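Local coordinates for MUTM (fpg) protein (Thermus thermophilus, PDB 1EE8) that belongs to the MutM (Fpg) family, combining an N-terminal domain rich in beta strands with a helical H2TH domain and a zinc finger that holds a zinc ion, at residues P145-L150 with I162-A167; L168-L173 with L194-A199. One frame throughout, in Å; residues are numbered along the deposited sequence.

Overall arrangement
Helix 161-170 links the two contacts: its first part packs against helix 146-152 in contact 1, and its C-terminal turn meets helix 184-203 in contact 2. Their centres lie about 9 Å apart, and leucine and alanine side chains pack between them. Leu150 CD1 of contact 1 sits 3.6 Å from Leu168 CG of contact 2, and Ala167 CB comes equally close, 3.6 Å, to Leu194 CD1. The zinc ion, held by Cys238, Cys241, Cys258 and Cys261, is about 13 Å from the side chain of Asp165 and about 12 Å from that of Arg170, so neither contact is part of the metal site itself.

Contact 1. Residues P145-L150 with I162-A167; sequences PLKALL and IYADEA
The helix-two-turns-helix motif that gives the H2TH domain its name brings Lys147, on helix 146-152, up to Ala164 and Asp165 on helix 161-170. The two short helical segments approach to 9.8 Å between axes, with their N-to-C directions 134° apart. Close packing falls to a small residue: the methyl of Ala164 is met by Leu150 through both CB and CD1, the CB atoms being 4.1 Å apart. Lys147 runs alongside the same methyl, with both CG and CE 4.2 Å from Ala164 CB, so one alanine carbon serves a leucine and the aliphatic part of a lysine.

Lys147 CE also comes close to the carboxylate, 3.0 Å from Asp165 OD1, and NZ then closes the bond. The lysine CG is anti to the backbone N (chi1 -176°) and the rest of the chain is fully extended, which carries the ammonium group across to the neighbouring helix. Asp165 starts from a CB directed away from helix 146-152, yet its carboxylate turns back to take the salt bridge. The ammonium has further acceptors in Asn161 OD1 and Thr255 OG1, while Asp165 OD2 accepts from the backbone N of His256. Thr255 and His256 belong to strand 254-257 of the zinc finger, so this buried ion pair ties the two helices to that hairpin as well. Several bonds thus fix both charged groups, and each charge probably stabilises the other in this enclosed setting. In the salt bridge itself, Lys147 NZ lies 2.6 Å from Asp165 OD1, on the syn side of the carboxylate and 20° out of its plane.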
ATOM      1  N   PRO A 145     -33.788  -0.469  24.967  1.00 35.60           N
ATOM      2  CA  PRO A 145     -34.136   0.942  25.175  1.00 34.94           C
ATOM      3  C   PRO A 145     -34.055   1.765  23.894  1.00 34.04           C
ATOM      4  O   PRO A 145     -33.129   1.612  23.093  1.00 33.50           O
ATOM      5  CB  PRO A 145     -33.117   1.400  26.216  1.00 35.40           C
ATOM      6  CG  PRO A 145     -32.828   0.136  26.983  1.00 36.07           C
ATOM      7  CD  PRO A 145     -32.710  -0.881  25.881  1.00 35.85           C
ATOM      8  N   LEU A 146     -35.028   2.649  23.721  1.00 33.34           N
ATOM      9  CA  LEU A 146     -35.104   3.511  22.551  1.00 32.97           C
ATOM     10  C   LEU A 146     -33.762   4.123  22.154  1.00 32.79           C
ATOM     11  O   LEU A 146     -33.359   4.049  20.990  1.00 32.69           O
ATOM     12  CB  LEU A 146     -36.116   4.626  22.805  1.00 32.55           C
ATOM     13  CG  LEU A 146     -36.488   5.496  21.608  1.00 33.11           C
ATOM     14  CD1 LEU A 146     -36.924   4.621  20.435  1.00 32.19           C
ATOM     15  CD2 LEU A 146     -37.601   6.448  22.021  1.00 33.93           C
ATOM     16  N   LYS A 147     -33.066   4.722  23.115  1.00 32.00           N
ATOM     17  CA  LYS A 147     -31.791   5.348  22.809  1.00 32.29           C
ATOM     18  C   LYS A 147     -30.763   4.380  22.222  1.00 32.62           C
ATOM     19  O   LYS A 147     -30.003   4.757  21.333  1.00 31.75           O
ATOM     20  CB  LYS A 147     -31.202   6.034  24.044  1.00 31.59           C
ATOM     21  CG  LYS A 147     -29.910   6.768  23.711  1.00 30.45           C
ATOM     22  CD  LYS A 147     -29.269   7.445  24.901  1.00 30.54           C
ATOM     23  CE  LYS A 147     -27.965   8.109  24.472  1.00 29.24           C
ATOM     24  NZ  LYS A 147     -27.312   8.827  25.587  1.00 28.77           N
ATOM     25  N   ALA A 148     -30.732   3.147  22.721  1.00 33.26           N
ATOM     26  CA  ALA A 148     -29.795   2.147  22.206  1.00 34.43           C
ATOM     27  C   ALA A 148     -30.047   1.914  20.718  1.00 34.93           C
ATOM     28  O   ALA A 148     -29.122   1.658  19.949  1.00 35.97           O
ATOM     29  CB  ALA A 148     -29.945   0.833  22.970  1.00 34.85           C
ATOM     30  N   LEU A 149     -31.301   2.002  20.303  1.00 35.57           N
ATOM     31  CA  LEU A 149     -31.605   1.809  18.894  1.00 36.23           C
ATOM     32  C   LEU A 149     -31.184   3.025  18.080  1.00 36.20           C
ATOM     33  O   LEU A 149     -30.957   2.927  16.876  1.00 36.15           O
ATOM     34  CB  LEU A 149     -33.093   1.525  18.696  1.00 36.63           C
ATOM     35  CG  LEU A 149     -33.367   0.100  18.209  1.00 36.32           C
ATOM     36  CD1 LEU A 149     -32.757  -0.903  19.166  1.00 36.77           C
ATOM     37  CD2 LEU A 149     -34.859  -0.116  18.093  1.00 37.89           C
ATOM     38  N   LEU A 150     -31.079   4.174  18.732  1.00 36.53           N
ATOM     39  CA  LEU A 150     -30.663   5.376  18.026  1.00 37.58           C
ATOM     40  C   LEU A 150     -29.153   5.351  17.834  1.00 38.31           C
ATOM     41  O   LEU A 150     -28.625   5.972  16.914  1.00 38.68           O
ATOM     42  CB  LEU A 150     -31.056   6.631  18.806  1.00 37.01           C
ATOM     43  CG  LEU A 150     -32.555   6.908  18.930  1.00 37.11           C
ATOM     44  CD1 LEU A 150     -32.769   8.280  19.550  1.00 35.40           C
ATOM     45  CD2 LEU A 150     -33.194   6.845  17.551  1.00 36.86           C
ATOM     46  N   ILE A 162     -24.790  12.740  21.830  1.00 23.37           N
ATOM     47  CA  ILE A 162     -25.291  14.109  21.747  1.00 22.72           C
ATOM     48  C   ILE A 162     -26.609  14.251  20.989  1.00 22.31           C
ATOM     49  O   ILE A 162     -27.608  14.723  21.539  1.00 20.40           O
ATOM     50  CB  ILE A 162     -24.248  15.046  21.095  1.00 23.98           C
ATOM     51  CG1 ILE A 162     -23.021  15.157  22.003  1.00 26.34           C
ATOM     52  CG2 ILE A 162     -24.855  16.431  20.846  1.00 24.25           C
ATOM     53  CD1 ILE A 162     -21.945  16.078  21.474  1.00 25.93           C
ATOM     54  N   TYR A 163     -26.618  13.825  19.734  1.00 20.65           N
ATOM     55  CA  TYR A 163     -27.812  13.966  18.932  1.00 20.45           C
ATOM     56  C   TYR A 163     -28.933  13.001  19.262  1.00 20.23           C
ATOM     57  O   TYR A 163     -30.098  13.291  18.984  1.00 20.81           O
ATOM     58  CB  TYR A 163     -27.415  13.953  17.460  1.00 18.92           C
ATOM     59  CG  TYR A 163     -26.443  15.083  17.211  1.00 20.49           C
ATOM     60  CD1 TYR A 163     -25.087  14.838  17.027  1.00 19.55           C
ATOM     61  CD2 TYR A 163     -26.863  16.414  17.292  1.00 21.84           C
ATOM     62  CE1 TYR A 163     -24.170  15.883  16.938  1.00 19.76           C
ATOM     63  CE2 TYR A 163     -25.952  17.468  17.208  1.00 20.89           C
ATOM     64  CZ  TYR A 163     -24.606  17.193  17.031  1.00 20.98           C
ATOM     65  OH  TYR A 163     -23.701  18.223  16.963  1.00 18.71           O
ATOM     66  N   ALA A 164     -28.606  11.862  19.863  1.00 19.71           N
ATOM     67  CA  ALA A 164     -29.664  10.942  20.267  1.00 20.51           C
ATOM     68  C   ALA A 164     -30.384  11.652  21.426  1.00 20.80           C
ATOM     69  O   ALA A 164     -31.607  11.802  21.411  1.00 19.76           O
ATOM     70  CB  ALA A 164     -29.086   9.618  20.740  1.00 20.01           C
ATOM     71  N   ASP A 165     -29.614  12.096  22.419  1.00 20.09           N
ATOM     72  CA  ASP A 165     -30.182  12.798  23.570  1.00 20.69           C
ATOM     73  C   ASP A 165     -31.017  14.010  23.120  1.00 20.29           C
ATOM     74  O   ASP A 165     -32.156  14.187  23.555  1.00 20.04           O
ATOM     75  CB  ASP A 165     -29.068  13.281  24.516  1.00 21.78           C
ATOM     76  CG  ASP A 165     -28.454  12.154  25.344  1.00 23.95           C
ATOM     77  OD1 ASP A 165     -28.763  10.972  25.087  1.00 26.74           O
ATOM     78  OD2 ASP A 165     -27.654  12.457  26.257  1.00 24.85           O
ATOM     79  N   GLU A 166     -30.461  14.838  22.238  1.00 19.79           N
ATOM     80  CA  GLU A 166     -31.182  16.020  21.781  1.00 20.88           C
ATOM     81  C   GLU A 166     -32.433  15.691  20.964  1.00 19.96           C
ATOM     82  O   GLU A 166     -33.446  16.368  21.078  1.00 20.01           O
ATOM     83  CB  GLU A 166     -30.252  16.937  20.974  1.00 21.12           C
ATOM     84  CG  GLU A 166     -29.171  17.622  21.812  1.00 23.36           C
ATOM     85  CD  GLU A 166     -29.745  18.534  22.888  1.00 25.73           C
ATOM     86  OE1 GLU A 166     -29.440  18.309  24.077  1.00 24.10           O
ATOM     87  OE2 GLU A 166     -30.497  19.478  22.547  1.00 26.82           O
ATOM     88  N   ALA A 167     -32.369  14.651  20.147  1.00 21.16           N
ATOM     89  CA  ALA A 167     -33.524  14.285  19.334  1.00 21.04           C
ATOM     90  C   ALA A 167     -34.650  13.783  20.231  1.00 20.62           C
ATOM     91  O   ALA A 167     -35.822  14.125  20.041  1.00 19.87           O
ATOM     92  CB  ALA A 167     -33.137  13.206  18.310  1.00 20.62           C
TER

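Contact 2. Residues L168-L173 with L194-A199; sequences LFRARL and LREVLA
Arg170, in the last turn of helix 161-170, reaches over to Val197 and Glu196 on helix 184-203. Its CB sets out toward that helix; a chi1 of -171° turns CG away from the backbone N, and the chain runs outward until it bends at chi3. From there it meets a single methyl. CD lies 3.9 Å from Val197 CG2, NE is closer at 3.5 Å, and CZ sits almost as near. Arg170 NH1 and NH2 are both 3.9 Å from Val197 CG2, so the methyl touches CD and every atom of the guanidinium, standing over the centre of one face. This is an apolar carbon against a flat cation, the two side chains running alongside in opposite senses.

At the tip, Glu196 CB lies 3.7 Å from Arg170 NH2, oblique to the guanidinium plane. The glutamate's charge stays more distant: Arg170 NH2 and Glu196 OE1 are 4.1 Å apart, too far for a salt bridge, and the guanidinium and carboxylate planes are turned 71° against each other. The stronger partner of NH2 is Glu200, one turn further along helix 184-203, which forms a salt bridge with it. Val197 therefore supports the flat group from one face while Glu200 holds its end.

Just past Arg170 the helix stops. Arg172 N donates to Phe169 O and Leu173 N to Leu168 O, both at 2.9 Å. Arg172 also curls its side chain back, so that NH1 bonds to Phe169 O (2.9 Å) from the opposite face of the carbonyl plane to the backbone N, and lies above the Phe169 ring, offset toward its rim. The positive phi of Arg172, with two backbone bonds back into the last turn, makes this a Schellman motif, here closing the second helix of the helix-two-turns-helix unit.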
ATOM      1  N   LEU A 168     -34.284  12.964  21.209  1.00 19.72           N
ATOM      2  CA  LEU A 168     -35.247  12.405  22.142  1.00 19.99           C
ATOM      3  C   LEU A 168     -35.948  13.495  22.944  1.00 19.95           C
ATOM      4  O   LEU A 168     -37.144  13.400  23.226  1.00 18.48           O
ATOM      5  CB  LEU A 168     -34.546  11.409  23.071  1.00 20.96           C
ATOM      6  CG  LEU A 168     -34.146  10.107  22.363  1.00 19.78           C
ATOM      7  CD1 LEU A 168     -33.168   9.306  23.215  1.00 18.51           C
ATOM      8  CD2 LEU A 168     -35.421   9.295  22.074  1.00 19.95           C
ATOM      9  N   PHE A 169     -35.210  14.530  23.314  1.00 21.00           N
ATOM     10  CA  PHE A 169     -35.816  15.624  24.061  1.00 22.13           C
ATOM     11  C   PHE A 169     -36.748  16.402  23.153  1.00 21.74           C
ATOM     12  O   PHE A 169     -37.862  16.759  23.536  1.00 22.25           O
ATOM     13  CB  PHE A 169     -34.780  16.612  24.589  1.00 22.59           C
ATOM     14  CG  PHE A 169     -35.401  17.837  25.200  1.00 22.39           C
ATOM     15  CD1 PHE A 169     -35.951  17.784  26.474  1.00 23.51           C
ATOM     16  CD2 PHE A 169     -35.515  19.013  24.469  1.00 22.62           C
ATOM     17  CE1 PHE A 169     -36.609  18.887  27.012  1.00 23.44           C
ATOM     18  CE2 PHE A 169     -36.172  20.120  24.996  1.00 22.61           C
ATOM     19  CZ  PHE A 169     -36.718  20.056  26.268  1.00 22.09           C
ATOM     20  N   ARG A 170     -36.283  16.688  21.947  1.00 22.92           N
ATOM     21  CA  ARG A 170     -37.111  17.450  21.041  1.00 24.79           C
ATOM     22  C   ARG A 170     -38.427  16.720  20.788  1.00 24.67           C
ATOM     23  O   ARG A 170     -39.477  17.348  20.702  1.00 24.28           O
ATOM     24  CB  ARG A 170     -36.376  17.720  19.729  1.00 26.66           C
ATOM     25  CG  ARG A 170     -37.137  18.693  18.858  1.00 29.40           C
ATOM     26  CD  ARG A 170     -36.309  19.246  17.727  1.00 32.03           C
ATOM     27  NE  ARG A 170     -35.173  20.034  18.200  1.00 33.72           N
ATOM     28  CZ  ARG A 170     -34.431  20.796  17.405  1.00 33.47           C
ATOM     29  NH1 ARG A 170     -33.409  21.482  17.895  1.00 32.39           N
ATOM     30  NH2 ARG A 170     -34.726  20.876  16.114  1.00 33.61           N
ATOM     31  N   ALA A 171     -38.366  15.394  20.702  1.00 24.65           N
ATOM     32  CA  ALA A 171     -39.549  14.568  20.459  1.00 25.02           C
ATOM     33  C   ALA A 171     -40.298  14.234  21.748  1.00 25.66           C
ATOM     34  O   ALA A 171     -41.332  13.569  21.717  1.00 26.86           O
ATOM     35  CB  ALA A 171     -39.140  13.277  19.749  1.00 23.20           C
ATOM     36  N   ARG A 172     -39.767  14.691  22.877  1.00 25.72           N
ATOM     37  CA  ARG A 172     -40.375  14.446  24.181  1.00 25.41           C
ATOM     38  C   ARG A 172     -40.627  12.961  24.445  1.00 26.23           C
ATOM     39  O   ARG A 172     -41.730  12.559  24.827  1.00 27.13           O
ATOM     40  CB  ARG A 172     -41.685  15.230  24.306  1.00 25.94           C
ATOM     41  CG  ARG A 172     -41.518  16.747  24.145  1.00 25.17           C
ATOM     42  CD  ARG A 172     -40.676  17.341  25.263  1.00 25.73           C
ATOM     43  NE  ARG A 172     -40.790  18.799  25.319  1.00 26.35           N
ATOM     44  CZ  ARG A 172     -40.161  19.649  24.512  1.00 25.72           C
ATOM     45  NH1 ARG A 172     -39.343  19.205  23.565  1.00 25.23           N
ATOM     46  NH2 ARG A 172     -40.370  20.955  24.644  1.00 26.69           N
ATOM     47  N   LEU A 173     -39.592  12.153  24.256  1.00 24.98           N
ATOM     48  CA  LEU A 173     -39.690  10.714  24.469  1.00 26.46           C
ATOM     49  C   LEU A 173     -38.631  10.216  25.442  1.00 27.05           C
ATOM     50  O   LEU A 173     -37.510  10.732  25.488  1.00 27.32           O
ATOM     51  CB  LEU A 173     -39.545   9.974  23.136  1.00 25.59           C
ATOM     52  CG  LEU A 173     -40.654  10.205  22.112  1.00 24.97           C
ATOM     53  CD1 LEU A 173     -40.306   9.501  20.799  1.00 24.82           C
ATOM     54  CD2 LEU A 173     -41.972   9.686  22.673  1.00 24.97           C
ATOM     55  N   LEU A 194     -35.194  13.810  15.021  1.00 27.32           N
ATOM     56  CA  LEU A 194     -33.852  13.349  14.699  1.00 27.87           C
ATOM     57  C   LEU A 194     -33.309  14.053  13.456  1.00 27.06           C
ATOM     58  O   LEU A 194     -32.171  14.519  13.444  1.00 26.03           O
ATOM     59  CB  LEU A 194     -33.874  11.837  14.473  1.00 28.48           C
ATOM     60  CG  LEU A 194     -32.543  11.100  14.397  1.00 30.59           C
ATOM     61  CD1 LEU A 194     -31.664  11.470  15.586  1.00 30.61           C
ATOM     62  CD2 LEU A 194     -32.816   9.599  14.386  1.00 31.28           C
ATOM     63  N   ARG A 195     -34.130  14.132  12.415  1.00 26.92           N
ATOM     64  CA  ARG A 195     -33.721  14.768  11.172  1.00 28.37           C
ATOM     65  C   ARG A 195     -33.502  16.277  11.310  1.00 28.60           C
ATOM     66  O   ARG A 195     -32.566  16.827  10.722  1.00 28.87           O
ATOM     67  CB  ARG A 195     -34.756  14.476  10.080  1.00 30.35           C
ATOM     68  CG  ARG A 195     -35.115  12.988   9.980  1.00 32.96           C
ATOM     69  CD  ARG A 195     -35.805  12.665   8.667  1.00 35.27           C
ATOM     70  NE  ARG A 195     -34.888  12.861   7.550  1.00 38.75           N
ATOM     71  CZ  ARG A 195     -35.157  12.549   6.288  1.00 38.97           C
ATOM     72  NH1 ARG A 195     -36.331  12.021   5.967  1.00 40.67           N
ATOM     73  NH2 ARG A 195     -34.246  12.752   5.350  1.00 38.50           N
ATOM     74  N   GLU A 196     -34.350  16.939  12.092  1.00 28.92           N
ATOM     75  CA  GLU A 196     -34.233  18.386  12.305  1.00 29.71           C
ATOM     76  C   GLU A 196     -32.991  18.749  13.109  1.00 28.16           C
ATOM     77  O   GLU A 196     -32.284  19.699  12.782  1.00 28.10           O
ATOM     78  CB  GLU A 196     -35.444  18.926  13.060  1.00 32.20           C
ATOM     79  CG  GLU A 196     -36.772  18.786  12.364  1.00 36.80           C
ATOM     80  CD  GLU A 196     -37.897  19.362  13.201  1.00 39.13           C
ATOM     81  OE1 GLU A 196     -37.855  20.576  13.496  1.00 40.93           O
ATOM     82  OE2 GLU A 196     -38.816  18.601  13.572  1.00 41.47           O
ATOM     83  N   VAL A 197     -32.743  18.005  14.182  1.00 26.70           N
ATOM     84  CA  VAL A 197     -31.584  18.280  15.023  1.00 25.89           C
ATOM     85  C   VAL A 197     -30.290  18.106  14.240  1.00 25.07           C
ATOM     86  O   VAL A 197     -29.382  18.928  14.333  1.00 24.99           O
ATOM     87  CB  VAL A 197     -31.562  17.365  16.273  1.00 26.58           C
ATOM     88  CG1 VAL A 197     -30.284  17.586  17.066  1.00 27.78           C
ATOM     89  CG2 VAL A 197     -32.761  17.667  17.151  1.00 26.40           C
ATOM     90  N   LEU A 198     -30.207  17.041  13.455  1.00 24.41           N
ATOM     91  CA  LEU A 198     -29.003  16.795  12.676  1.00 24.31           C
ATOM     92  C   LEU A 198     -28.832  17.890  11.637  1.00 24.98           C
ATOM     93  O   LEU A 198     -27.746  18.452  11.490  1.00 23.57           O
ATOM     94  CB  LEU A 198     -29.075  15.420  12.004  1.00 22.73           C
ATOM     95  CG  LEU A 198     -29.024  14.199  12.933  1.00 22.92           C
ATOM     96  CD1 LEU A 198     -29.160  12.915  12.102  1.00 22.33           C
ATOM     97  CD2 LEU A 198     -27.703  14.185  13.711  1.00 22.12           C
ATOM     98  N   ALA A 199     -29.916  18.202  10.931  1.00 25.30           N
ATOM     99  CA  ALA A 199     -29.882  19.239   9.906  1.00 26.49           C
ATOM    100  C   ALA A 199     -29.465  20.562  10.540  1.00 26.53           C
ATOM    101  O   ALA A 199     -28.660  21.300   9.979  1.00 25.92           O
ATOM    102  CB  ALA A 199     -31.265  19.375   9.235  1.00 25.93           C
TER